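Local coordinates for protein FMN-dependent nitronate monooxygenase (Shewanella oneidensis, PDB 5LSM) that probably uses flavin mononucleotide and molecular oxygen to oxidise propionate 3-nitronate to 3-oxopropanoate, a detoxifying reaction, at residues A91-E96 and M284-P289; R254-S259 and G315-S320; W163-G168 and A206-P211; G39-A44 and E52-A57. All coordinates share one frame; numbering follows the deposited sequence.

Along the chain, interaction 4 comes first, inside a beta-alpha-beta unit of the FMN-binding barrel. Interaction 1 opens next and spans interaction 3, while interactions 1 and 2 interleave, since 254-259 comes before 284-289 and 315-320 after it. Those two are neighbours, with centres about 17 Å apart: Tyr93 of one packs on Phe319 of the other. Interaction 3 lies on the other side of the chain's centre, about 42 Å from interaction 1 and 39 Å from interaction 2, centre to centre. Interaction 4 packs a barrel helix on its strand, and interaction 3 joins the ends of two neighbouring barrel helices, whereas 1 and 2 gather segments distant in sequence beside helix 301-313.

Interaction 1: A91-E96 and M284-P289; sequences APYFAE and MAEMGP
Tyr93 reaches from helix 91-97 to the last turn of helix 282-287, where its hydroxyl meets Glu286 and Met287. The polar part is a single hydrogen bond: Tyr93 OH donates to Glu286 OE1 at 2.6 Å, on the anti lone pair, the one turned away from the other carboxylate oxygen. Ring and carboxylate are almost coplanar, 12° apart, and the acid comes to the edge of the ring at its phenol end. Glu286 gets there with an extended chain beyond CG (chi2 176°).

One arginine, Arg282, serves both acids. It makes salt bridges with Glu286 OE2 and with Glu96 OE1, which probably offsets the like charges of Glu286 and Glu96, whose OE1 atoms stand 6.5 Å apart. With OE2 engaged by Arg282 and OE1 by the tyrosine, both oxygens of Glu286 have partners.

The apolar part belongs to Met287. Its CG lies at the ring edge too, near the ring plane, 3.5 Å from Tyr93 OH and 4.0 Å from Tyr93 CE2. Bends at chi2 and chi3 turn the thioether aside from the hydroxyl, and the side chain also packs on Trp86 and Gln89 of helix 80-89. Away from the hydroxyl, the Tyr93 ring meets Phe319 edge-to-face and touches Leu307 of helix 301-313.

One tyrosine thus bridges two helices far apart in sequence, outside the barrel core and away from the flavin, consistent with the added, largely helical domain that accompanies the TIM barrel in class I nitronate monooxygenases.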
loop_
_atom_site.group_PDB
_atom_site.type_symbol
_atom_site.label_atom_id
_atom_site.label_comp_id
_atom_site.label_asym_id
_atom_site.label_seq_id
_atom_site.Cartn_x
_atom_site.Cartn_y
_atom_site.Cartn_z
ATOM N N ALA A 91 -26.939 8.802 -17.606
ATOM C CA ALA A 91 -28.082 8.601 -18.494
ATOM C C ALA A 91 -27.913 7.412 -19.477
ATOM O O ALA A 91 -28.820 6.600 -19.622
ATOM C CB ALA A 91 -28.391 9.891 -19.240
ATOM N N PRO A 92 -26.733 7.280 -20.106
ATOM C CA PRO A 92 -26.487 6.155 -21.008
ATOM C C PRO A 92 -26.737 4.767 -20.406
ATOM O O PRO A 92 -27.267 3.880 -21.091
ATOM C CB PRO A 92 -25.008 6.307 -21.352
ATOM C CG PRO A 92 -24.750 7.768 -21.246
ATOM C CD PRO A 92 -25.616 8.245 -20.119
ATOM N N TYR A 93 -26.341 4.568 -19.150
ATOM C CA TYR A 93 -26.596 3.296 -18.484
ATOM C C TYR A 93 -28.069 3.107 -18.226
ATOM O O TYR A 93 -28.590 2.014 -18.403
ATOM C CB TYR A 93 -25.823 3.175 -17.176
ATOM C CG TYR A 93 -24.335 3.288 -17.346
ATOM C CD1 TYR A 93 -23.637 2.417 -18.187
ATOM C CD2 TYR A 93 -23.626 4.287 -16.692
ATOM C CE1 TYR A 93 -22.272 2.547 -18.374
ATOM C CE2 TYR A 93 -22.265 4.420 -16.860
ATOM C CZ TYR A 93 -21.588 3.552 -17.702
ATOM O OH TYR A 93 -20.233 3.709 -17.843
ATOM N N PHE A 94 -28.746 4.166 -17.808
ATOM C CA PHE A 94 -30.174 4.078 -17.558
ATOM C C PHE A 94 -30.894 3.651 -18.825
ATOM O O PHE A 94 -31.720 2.744 -18.805
ATOM C CB PHE A 94 -30.715 5.417 -17.077
ATOM C CG PHE A 94 -30.190 5.830 -15.746
ATOM C CD1 PHE A 94 -30.190 4.943 -14.684
ATOM C CD2 PHE A 94 -29.692 7.098 -15.552
ATOM C CE1 PHE A 94 -29.723 5.329 -13.444
ATOM C CE2 PHE A 94 -29.229 7.494 -14.318
ATOM C CZ PHE A 94 -29.221 6.602 -13.269
ATOM N N ALA A 95 -30.523 4.270 -19.933
ATOM C CA ALA A 95 -30.999 3.854 -21.248
ATOM C C ALA A 95 -30.676 2.376 -21.559
ATOM O O ALA A 95 -31.545 1.606 -21.944
ATOM C CB ALA A 95 -30.415 4.767 -22.320
ATOM N N GLU A 96 -29.412 1.999 -21.437
ATOM C CA GLU A 96 -29.002 0.627 -21.734
ATOM C C GLU A 96 -29.876 -0.367 -20.968
ATOM O O GLU A 96 -30.507 -1.232 -21.557
ATOM C CB GLU A 96 -27.519 0.439 -21.403
ATOM C CG GLU A 96 -27.045 -1.004 -21.443
ATOM C CD GLU A 96 -25.551 -1.134 -21.258
ATOM O OE1 GLU A 96 -24.895 -0.091 -21.054
ATOM O OE2 GLU A 96 -25.037 -2.277 -21.327
ATOM N N MET A 284 -16.411 1.178 -12.710
ATOM C CA MET A 284 -15.196 1.836 -12.245
ATOM C C MET A 284 -14.241 2.119 -13.401
ATOM O O MET A 284 -13.651 3.204 -13.466
ATOM C CB MET A 284 -14.486 1.005 -11.188
ATOM C CG MET A 284 -15.276 0.771 -9.908
ATOM S SD MET A 284 -14.520 -0.566 -8.964
ATOM C CE MET A 284 -15.969 -1.377 -8.283
ATOM N N ALA A 285 -14.084 1.158 -14.308
ATOM C CA ALA A 285 -13.193 1.339 -15.455
ATOM C C ALA A 285 -13.650 2.474 -16.393
ATOM O O ALA A 285 -12.817 3.215 -16.911
ATOM C CB ALA A 285 -13.041 0.045 -16.222
ATOM N N GLU A 286 -14.963 2.649 -16.560
ATOM C CA GLU A 286 -15.487 3.595 -17.561
ATOM C C GLU A 286 -15.694 4.971 -16.979
ATOM O O GLU A 286 -15.593 5.946 -17.695
ATOM C CB GLU A 286 -16.806 3.097 -18.168
ATOM C CG GLU A 286 -16.635 1.873 -19.048
ATOM C CD GLU A 286 -17.957 1.329 -19.564
ATOM O OE1 GLU A 286 -19.016 1.880 -19.204
ATOM O OE2 GLU A 286 -17.940 0.323 -20.307
ATOM N N MET A 287 -15.990 5.043 -15.683
ATOM C CA MET A 287 -16.365 6.297 -15.032
ATOM C C MET A 287 -15.371 6.731 -13.941
ATOM O O MET A 287 -15.497 7.826 -13.377
ATOM C CB MET A 287 -17.781 6.177 -14.434
ATOM C CG MET A 287 -18.887 5.974 -15.471
ATOM S SD MET A 287 -19.133 7.411 -16.547
ATOM C CE MET A 287 -19.759 8.604 -15.357
ATOM N N GLY A 288 -14.349 5.921 -13.693
ATOM C CA GLY A 288 -13.406 6.196 -12.607
ATOM C C GLY A 288 -12.028 5.626 -12.880
ATOM O O GLY A 288 -11.499 5.812 -13.963
ATOM N N PRO A 289 -11.452 4.889 -11.912
ATOM C CA PRO A 289 -12.065 4.486 -10.649
ATOM C C PRO A 289 -12.541 5.650 -9.755
ATOM O O PRO A 289 -13.576 5.528 -9.074
ATOM C CB PRO A 289 -10.942 3.705 -9.974
#

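Interaction 2: R254-S259 and G315-S320; sequences REALQS and GFWDFS
Ser259 OG donates to Ala256 O at 2.6 Å, and the two residues so joined both touch Trp317. The donor lies in the carbonyl plane, on a lone pair, with a C=O...O angle of 128°. Ser259 N makes a weak bond to the same oxygen, so this carbonyl is gripped twice by one residue. With chi1 at 71°, OG sits between the backbone N and the carbonyl carbon, turned back to the helix.

Across the contact everything gathers on the benzene part of the indole. Ala256 CB lies over one face as a CH-pi contact, 3.9 Å from the centroid of the six-membered ring and 17° off its normal, and Ala256 CA comes within 3.6 Å of Trp317 CZ3. Glu255 approaches from another direction: its aliphatic CG is at the ring edge, in plane, 3.9 Å from Trp317 CZ3. Ser259 OG stands 3.7 Å from Trp317 CH2, obliquely placed. The indole itself extends from the loop after helix 301-313 and also touches Leu322.

Helix 251-258 follows barrel strand 234-237, and the Ala256 side chain is about 12 Å from the bound FMN, so the contact lies outside the site itself. No hydrogen bond spans the two segments. The Ser259 hydroxyl and the Ala256 carbonyl are paired with each other, and the join rests on dispersion and CH-pi attraction to a broad, polarisable ring.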
loop_
_atom_site.group_PDB
_atom_site.type_symbol
_atom_site.label_atom_id
_atom_site.label_comp_id
_atom_site.label_asym_id
_atom_site.label_seq_id
_atom_site.Cartn_x
_atom_site.Cartn_y
_atom_site.Cartn_z
ATOM N N ARG A 254 -19.758 -13.144 -3.947
ATOM C CA ARG A 254 -18.999 -14.401 -3.757
ATOM C C ARG A 254 -18.245 -14.885 -5.019
ATOM O O ARG A 254 -17.123 -15.420 -4.933
ATOM C CB ARG A 254 -19.931 -15.508 -3.272
ATOM C CG ARG A 254 -20.396 -15.344 -1.839
ATOM C CD ARG A 254 -21.402 -16.418 -1.440
ATOM N NE ARG A 254 -21.623 -16.440 0.006
ATOM C CZ ARG A 254 -20.841 -17.069 0.885
ATOM N NH1 ARG A 254 -19.789 -17.779 0.478
ATOM N NH2 ARG A 254 -21.109 -16.989 2.183
ATOM N N GLU A 255 -18.884 -14.736 -6.176
ATOM C CA GLU A 255 -18.335 -15.236 -7.440
ATOM C C GLU A 255 -17.156 -14.383 -7.882
ATOM O O GLU A 255 -16.178 -14.883 -8.440
ATOM C CB GLU A 255 -19.414 -15.205 -8.522
ATOM C CG GLU A 255 -18.972 -15.770 -9.868
ATOM C CD GLU A 255 -20.015 -16.673 -10.511
ATOM O OE1 GLU A 255 -21.082 -16.897 -9.894
ATOM O OE2 GLU A 255 -19.761 -17.173 -11.627
ATOM N N ALA A 256 -17.277 -13.081 -7.652
ATOM C CA ALA A 256 -16.232 -12.143 -7.994
ATOM C C ALA A 256 -14.996 -12.409 -7.140
ATOM O O ALA A 256 -13.896 -12.548 -7.673
ATOM C CB ALA A 256 -16.730 -10.714 -7.807
ATOM N N LEU A 257 -15.188 -12.557 -5.827
ATOM C CA LEU A 257 -14.070 -12.886 -4.922
ATOM C C LEU A 257 -13.259 -14.115 -5.358
ATOM O O LEU A 257 -12.072 -14.211 -5.052
ATOM C CB LEU A 257 -14.577 -13.117 -3.504
ATOM C CG LEU A 257 -15.109 -11.897 -2.766
ATOM C CD1 LEU A 257 -16.041 -12.335 -1.638
ATOM C CD2 LEU A 257 -13.967 -11.038 -2.245
ATOM N N GLN A 258 -13.913 -15.084 -5.987
ATOM C CA GLN A 258 -13.267 -16.371 -6.311
ATOM C C GLN A 258 -12.636 -16.353 -7.703
ATOM O O GLN A 258 -11.733 -17.133 -7.993
ATOM C CB GLN A 258 -14.277 -17.525 -6.217
ATOM C CG GLN A 258 -14.455 -18.055 -4.805
ATOM C CD GLN A 258 -15.795 -18.725 -4.583
ATOM O OE1 GLN A 258 -16.844 -18.179 -4.926
ATOM N NE2 GLN A 258 -15.770 -19.900 -3.978
ATOM N N SER A 259 -13.098 -15.443 -8.549
ATOM C CA SER A 259 -12.501 -15.230 -9.861
ATOM C C SER A 259 -11.116 -14.582 -9.777
ATOM O O SER A 259 -10.719 -14.066 -8.737
ATOM C CB SER A 259 -13.411 -14.338 -10.693
ATOM O OG SER A 259 -13.380 -13.012 -10.196
ATOM N N GLY A 315 -27.130 -11.080 -13.718
ATOM C CA GLY A 315 -25.897 -11.799 -13.411
ATOM C C GLY A 315 -24.619 -11.073 -13.787
ATOM O O GLY A 315 -23.550 -11.682 -13.826
ATOM N N PHE A 316 -24.714 -9.773 -14.047
ATOM C CA PHE A 316 -23.532 -8.938 -14.236
ATOM C C PHE A 316 -23.147 -8.306 -12.910
ATOM O O PHE A 316 -24.001 -7.773 -12.207
ATOM C CB PHE A 316 -23.817 -7.832 -15.245
ATOM C CG PHE A 316 -24.036 -8.325 -16.637
ATOM C CD1 PHE A 316 -23.009 -8.949 -17.334
ATOM C CD2 PHE A 316 -25.252 -8.133 -17.272
ATOM C CE1 PHE A 316 -23.202 -9.396 -18.629
ATOM C CE2 PHE A 316 -25.448 -8.581 -18.559
ATOM C CZ PHE A 316 -24.417 -9.204 -19.245
ATOM N N TRP A 317 -21.853 -8.304 -12.596
ATOM C CA TRP A 317 -21.377 -7.579 -11.425
ATOM C C TRP A 317 -20.911 -6.155 -11.760
ATOM O O TRP A 317 -20.326 -5.481 -10.917
ATOM C CB TRP A 317 -20.317 -8.391 -10.646
ATOM C CG TRP A 317 -18.999 -8.711 -11.348
ATOM C CD1 TRP A 317 -18.136 -7.823 -11.903
ATOM C CD2 TRP A 317 -18.321 -9.986 -11.371
ATOM N NE1 TRP A 317 -16.997 -8.471 -12.338
ATOM C CE2 TRP A 317 -17.082 -9.793 -12.006
ATOM C CE3 TRP A 317 -18.657 -11.268 -10.941
ATOM C CZ2 TRP A 317 -16.195 -10.837 -12.258
ATOM C CZ3 TRP A 317 -17.771 -12.314 -11.196
ATOM C CH2 TRP A 317 -16.555 -12.085 -11.847
ATOM N N ASP A 318 -21.340 -5.655 -12.923
ATOM C CA ASP A 318 -20.815 -4.411 -13.518
ATOM C C ASP A 318 -21.112 -3.151 -12.695
ATOM O O ASP A 318 -20.412 -2.158 -12.826
ATOM C CB ASP A 318 -21.358 -4.213 -14.957
ATOM C CG ASP A 318 -20.892 -5.319 -15.942
ATOM O OD1 ASP A 318 -20.339 -6.343 -15.483
ATOM O OD2 ASP A 318 -21.119 -5.180 -17.172
ATOM N N PHE A 319 -22.159 -3.168 -11.879
ATOM C CA PHE A 319 -22.534 -1.971 -11.122
ATOM C C PHE A 319 -22.622 -2.256 -9.618
ATOM O O PHE A 319 -23.400 -1.634 -8.906
ATOM C CB PHE A 319 -23.853 -1.388 -11.664
ATOM C CG PHE A 319 -23.725 -0.791 -13.036
ATOM C CD1 PHE A 319 -23.364 0.536 -13.196
ATOM C CD2 PHE A 319 -23.848 -1.584 -14.162
ATOM C CE1 PHE A 319 -23.172 1.071 -14.454
ATOM C CE2 PHE A 319 -23.653 -1.063 -15.426
ATOM C CZ PHE A 319 -23.322 0.268 -15.572
ATOM N N SER A 320 -21.806 -3.192 -9.140
ATOM C CA SER A 320 -21.848 -3.588 -7.735
ATOM C C SER A 320 -20.639 -3.029 -6.960
ATOM O O SER A 320 -19.530 -2.996 -7.483
ATOM C CB SER A 320 -21.883 -5.107 -7.618
ATOM O OG SER A 320 -23.074 -5.643 -8.167
#

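Interaction 3: W163-G168 and A206-P211; sequences WLEARG and AAVEIP
The carboxylate of Glu165 takes the N-H of Glu209 on the syn lone pair of OE2, at 2.9 Å and almost straight (168°), while Val208 CB sits above the plane of the group, 3.5 Å from the same oxygen. Within 163-168, the ring of Trp163 has Arg167 CD over one face, 3.4 Å above the plane. This is TIM-barrel architecture: helices 158-166 and 197-207 precede the adjacent parallel strands 171-175 and 212-215, and the contact joins the last turn of helix 158-166 to the loop just after helix 197-207, away from the FMN site. Helix 158-166 closes there in a Schellman motif with Gly168 as C-prime.

Glu165 crosses the gap because its CG is anti to the backbone N (chi1 -168°) and the chain runs on extended. Its other oxygen, OE1, receives a water at 2.8 Å that also donates to Glu209 OE1 at 3.2 Å, though with further acceptors nearby the water may not serve both acids at once.

Along the stem of Glu165 the contact turns apolar: Ile210 runs past Glu165 in the opposite direction, bringing its CD1 to 3.9 Å from Glu165 CG.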
loop_
_atom_site.group_PDB
_atom_site.type_symbol
_atom_site.label_atom_id
_atom_site.label_comp_id
_atom_site.label_asym_id
_atom_site.label_seq_id
_atom_site.Cartn_x
_atom_site.Cartn_y
_atom_site.Cartn_z
ATOM N N TRP A 163 -4.794 12.172 16.884
ATOM C CA TRP A 163 -6.064 12.834 17.141
ATOM C C TRP A 163 -6.970 11.914 17.945
ATOM O O TRP A 163 -7.630 12.354 18.869
ATOM C CB TRP A 163 -6.759 13.220 15.839
ATOM C CG TRP A 163 -8.004 14.049 16.062
ATOM C CD1 TRP A 163 -8.057 15.388 16.273
ATOM C CD2 TRP A 163 -9.360 13.586 16.091
ATOM N NE1 TRP A 163 -9.353 15.791 16.428
ATOM C CE2 TRP A 163 -10.175 14.706 16.314
ATOM C CE3 TRP A 163 -9.959 12.335 15.966
ATOM C CZ2 TRP A 163 -11.561 14.621 16.386
ATOM C CZ3 TRP A 163 -11.346 12.249 16.034
ATOM C CH2 TRP A 163 -12.128 13.383 16.253
ATOM N N LEU A 164 -6.991 10.637 17.581
ATOM C CA LEU A 164 -7.808 9.659 18.271
ATOM C C LEU A 164 -7.347 9.405 19.725
ATOM O O LEU A 164 -8.167 9.328 20.643
ATOM C CB LEU A 164 -7.839 8.355 17.486
ATOM C CG LEU A 164 -8.516 8.463 16.129
ATOM C CD1 LEU A 164 -8.292 7.207 15.305
ATOM C CD2 LEU A 164 -9.999 8.719 16.302
ATOM N N GLU A 165 -6.044 9.287 19.929
ATOM C CA GLU A 165 -5.509 9.138 21.269
ATOM C C GLU A 165 -5.907 10.323 22.131
ATOM O O GLU A 165 -6.449 10.159 23.226
ATOM C CB GLU A 165 -4.003 9.031 21.219
ATOM C CG GLU A 165 -3.376 8.579 22.523
ATOM C CD GLU A 165 -1.876 8.431 22.403
ATOM O OE1 GLU A 165 -1.244 9.343 21.825
ATOM O OE2 GLU A 165 -1.340 7.391 22.848
ATOM N N ALA A 166 -5.706 11.515 21.579
ATOM C CA ALA A 166 -5.941 12.777 22.284
ATOM C C ALA A 166 -7.401 12.936 22.698
ATOM O O ALA A 166 -7.695 13.561 23.692
ATOM C CB ALA A 166 -5.514 13.948 21.400
ATOM N N ARG A 167 -8.304 12.352 21.928
ATOM C CA ARG A 167 -9.725 12.430 22.192
ATOM C C ARG A 167 -10.238 11.191 22.936
ATOM O O ARG A 167 -11.434 10.961 23.004
ATOM C CB ARG A 167 -10.480 12.600 20.869
ATOM C CG ARG A 167 -10.214 13.924 20.160
ATOM C CD ARG A 167 -11.520 14.608 19.786
ATOM N NE ARG A 167 -12.479 14.550 20.898
ATOM C CZ ARG A 167 -13.794 14.354 20.779
ATOM N NH1 ARG A 167 -14.373 14.213 19.592
ATOM N NH2 ARG A 167 -14.537 14.292 21.872
ATOM N N GLY A 168 -9.337 10.397 23.496
ATOM C CA GLY A 168 -9.718 9.390 24.473
ATOM C C GLY A 168 -9.961 7.985 23.940
ATOM O O GLY A 168 -10.445 7.131 24.677
ATOM N N ALA A 206 4.835 3.525 16.896
ATOM C CA ALA A 206 5.924 4.383 17.392
ATOM C C ALA A 206 5.401 5.676 17.989
ATOM O O ALA A 206 6.017 6.258 18.875
ATOM C CB ALA A 206 6.917 4.694 16.273
ATOM N N ALA A 207 4.271 6.137 17.489
ATOM C CA ALA A 207 3.777 7.460 17.822
ATOM C C ALA A 207 2.818 7.467 19.022
ATOM O O ALA A 207 2.581 8.508 19.598
ATOM C CB ALA A 207 3.087 8.059 16.597
ATOM N N VAL A 208 2.151 6.351 19.293
ATOM C CA VAL A 208 1.113 6.325 20.331
ATOM C C VAL A 208 1.494 5.372 21.446
ATOM O O VAL A 208 2.355 4.522 21.281
ATOM C CB VAL A 208 -0.291 5.939 19.785
ATOM C CG1 VAL A 208 -0.681 6.826 18.623
ATOM C CG2 VAL A 208 -0.362 4.473 19.380
ATOM N N GLU A 209 0.855 5.542 22.591
ATOM C CA GLU A 209 1.096 4.679 23.725
ATOM C C GLU A 209 0.024 3.611 23.829
ATOM O O GLU A 209 0.285 2.544 24.346
ATOM C CB GLU A 209 1.144 5.501 25.008
ATOM C CG GLU A 209 2.365 6.401 25.120
ATOM C CD GLU A 209 2.118 7.590 26.032
ATOM O OE1 GLU A 209 2.347 8.740 25.597
ATOM O OE2 GLU A 209 1.652 7.375 27.173
ATOM N N ILE A 210 -1.167 3.889 23.303
ATOM C CA ILE A 210 -2.271 2.931 23.353
ATOM C C ILE A 210 -2.140 1.773 22.357
ATOM O O ILE A 210 -1.242 1.772 21.520
ATOM C CB ILE A 210 -3.640 3.610 23.189
ATOM C CG1 ILE A 210 -3.747 4.341 21.836
ATOM C CG2 ILE A 210 -3.886 4.544 24.365
ATOM C CD1 ILE A 210 -5.044 5.113 21.659
ATOM N N PRO A 211 -2.951 0.712 22.546
ATOM C CA PRO A 211 -2.779 -0.476 21.699
ATOM C C PRO A 211 -3.201 -0.229 20.254
ATOM O O PRO A 211 -4.131 0.535 20.004
ATOM C CB PRO A 211 -3.713 -1.505 22.347
ATOM C CG PRO A 211 -3.854 -1.044 23.764
ATOM C CD PRO A 211 -3.840 0.440 23.696
HETATM O O HOH W 1 1.410 9.656 22.663
#

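Interaction 4: G39-A44 and E52-A57; sequences GSLPCA and EAELTA
Leu41 lays its two methyls against the aliphatic stem of Glu54, CD1 coming to 3.5 Å from Glu54 CG and CD2 to 3.9 Å from Glu54 CB. The second methyl also serves Leu55, whose CG is 4.0 Å from Leu41 CD2, so the forked end of Leu41 bears on two consecutive residues of helix 48-59. Holding CG opposite the backbone N (chi1 180°) sends the leucine straight out from strand 39-42 to the helix.

Glu54 is bent at chi2 (105°), which lets its stem pass across the leucine while the acid leaves the apolar patch; OE1 finds a hydrogen bond with Ser26 OG. Leu55 does not leave the helix pointing at the strand, yet its CG meets Leu41, and it goes on to meet Ile66 and Val68 of strand 66-71 and Leu121 and Phe124 of helix 115-124.

Strand 39-42, helix 48-59 and strand 66-71 form a beta-alpha-beta unit of the barrel. Leu41 lies about 7 Å, side chain to side chain, from the FMN-binding Asn69, with which its backbone is hydrogen-bonded. Between these two segments only hydrocarbon contacts are made, and the one acid at the interface, Glu54, contributes its hydrocarbon part while its carboxylate turns to Ser26.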
loop_
_atom_site.group_PDB
_atom_site.type_symbol
_atom_site.label_atom_id
_atom_site.label_comp_id
_atom_site.label_asym_id
_atom_site.label_seq_id
_atom_site.Cartn_x
_atom_site.Cartn_y
_atom_site.Cartn_z
ATOM N N GLY A 39 -16.263 -10.540 17.864
ATOM C CA GLY A 39 -17.240 -10.421 16.774
ATOM C C GLY A 39 -17.815 -9.020 16.692
ATOM O O GLY A 39 -17.848 -8.308 17.687
ATOM N N SER A 40 -18.272 -8.629 15.512
ATOM C CA SER A 40 -18.606 -7.245 15.240
ATOM C C SER A 40 -19.914 -7.129 14.478
ATOM O O SER A 40 -20.134 -7.849 13.491
ATOM C CB SER A 40 -17.497 -6.577 14.426
ATOM O OG SER A 40 -16.262 -6.601 15.116
ATOM N N LEU A 41 -20.780 -6.223 14.949
ATOM C CA LEU A 41 -22.036 -5.901 14.274
ATOM C C LEU A 41 -21.886 -4.548 13.582
ATOM O O LEU A 41 -21.683 -3.523 14.243
ATOM C CB LEU A 41 -23.206 -5.871 15.276
ATOM C CG LEU A 41 -24.590 -5.537 14.695
ATOM C CD1 LEU A 41 -25.037 -6.543 13.662
ATOM C CD2 LEU A 41 -25.658 -5.411 15.774
ATOM N N PRO A 42 -21.871 -4.560 12.240
ATOM C CA PRO A 42 -21.912 -3.295 11.504
ATOM C C PRO A 42 -23.296 -2.658 11.623
ATOM O O PRO A 42 -24.290 -3.315 11.336
ATOM C CB PRO A 42 -21.621 -3.718 10.065
ATOM C CG PRO A 42 -22.085 -5.143 9.973
ATOM C CD PRO A 42 -21.976 -5.735 11.350
ATOM N N CYS A 43 -23.351 -1.426 12.124
ATOM C CA CYS A 43 -24.629 -0.734 12.340
ATOM C C CYS A 43 -24.907 0.433 11.410
ATOM O O CYS A 43 -25.964 1.019 11.490
ATOM C CB CYS A 43 -24.728 -0.253 13.782
ATOM S SG CYS A 43 -24.607 -1.630 14.922
ATOM N N ALA A 44 -24.001 0.741 10.489
ATOM C CA ALA A 44 -24.161 1.934 9.652
ATOM C C ALA A 44 -25.472 1.934 8.842
ATOM O O ALA A 44 -26.041 2.993 8.586
ATOM C CB ALA A 44 -22.957 2.100 8.725
ATOM N N GLU A 52 -31.821 -2.900 17.210
ATOM C CA GLU A 52 -32.249 -3.552 18.454
ATOM C C GLU A 52 -32.477 -5.069 18.274
ATOM O O GLU A 52 -32.123 -5.877 19.139
ATOM C CB GLU A 52 -33.526 -2.880 18.960
ATOM C CG GLU A 52 -33.840 -3.148 20.421
ATOM C CD GLU A 52 -34.868 -2.177 20.975
ATOM O OE1 GLU A 52 -34.646 -0.946 20.911
ATOM O OE2 GLU A 52 -35.919 -2.647 21.444
ATOM N N ALA A 53 -33.107 -5.439 17.162
ATOM C CA ALA A 53 -33.316 -6.848 16.817
ATOM C C ALA A 53 -31.978 -7.582 16.794
ATOM O O ALA A 53 -31.808 -8.616 17.423
ATOM C CB ALA A 53 -33.998 -6.963 15.446
ATOM N N GLU A 54 -31.024 -7.021 16.067
ATOM C CA GLU A 54 -29.797 -7.724 15.786
ATOM C C GLU A 54 -28.945 -7.860 17.051
ATOM O O GLU A 54 -28.321 -8.894 17.267
ATOM C CB GLU A 54 -29.039 -7.043 14.654
ATOM C CG GLU A 54 -28.225 -8.015 13.833
ATOM C CD GLU A 54 -28.820 -8.322 12.483
ATOM O OE1 GLU A 54 -29.056 -9.509 12.216
ATOM O OE2 GLU A 54 -28.944 -7.398 11.651
ATOM N N LEU A 55 -29.036 -6.882 17.946
ATOM C CA LEU A 55 -28.331 -6.958 19.226
ATOM C C LEU A 55 -29.001 -7.944 20.153
ATOM O O LEU A 55 -28.325 -8.595 20.951
ATOM C CB LEU A 55 -28.245 -5.580 19.911
ATOM C CG LEU A 55 -27.103 -4.686 19.412
ATOM C CD1 LEU A 55 -27.388 -3.228 19.715
ATOM C CD2 LEU A 55 -25.770 -5.111 20.016
ATOM N N THR A 56 -30.333 -8.008 20.094
ATOM C CA THR A 56 -31.071 -8.982 20.879
ATOM C C THR A 56 -30.714 -10.412 20.406
ATOM O O THR A 56 -30.368 -11.280 21.219
ATOM C CB THR A 56 -32.604 -8.703 20.840
ATOM O OG1 THR A 56 -32.888 -7.520 21.600
ATOM C CG2 THR A 56 -33.402 -9.853 21.443
ATOM N N ALA A 57 -30.672 -10.613 19.091
ATOM C CA ALA A 57 -30.226 -11.888 18.528
ATOM C C ALA A 57 -28.793 -12.260 18.943
ATOM O O ALA A 57 -28.513 -13.424 19.220
ATOM C CB ALA A 57 -30.354 -11.886 17.016
#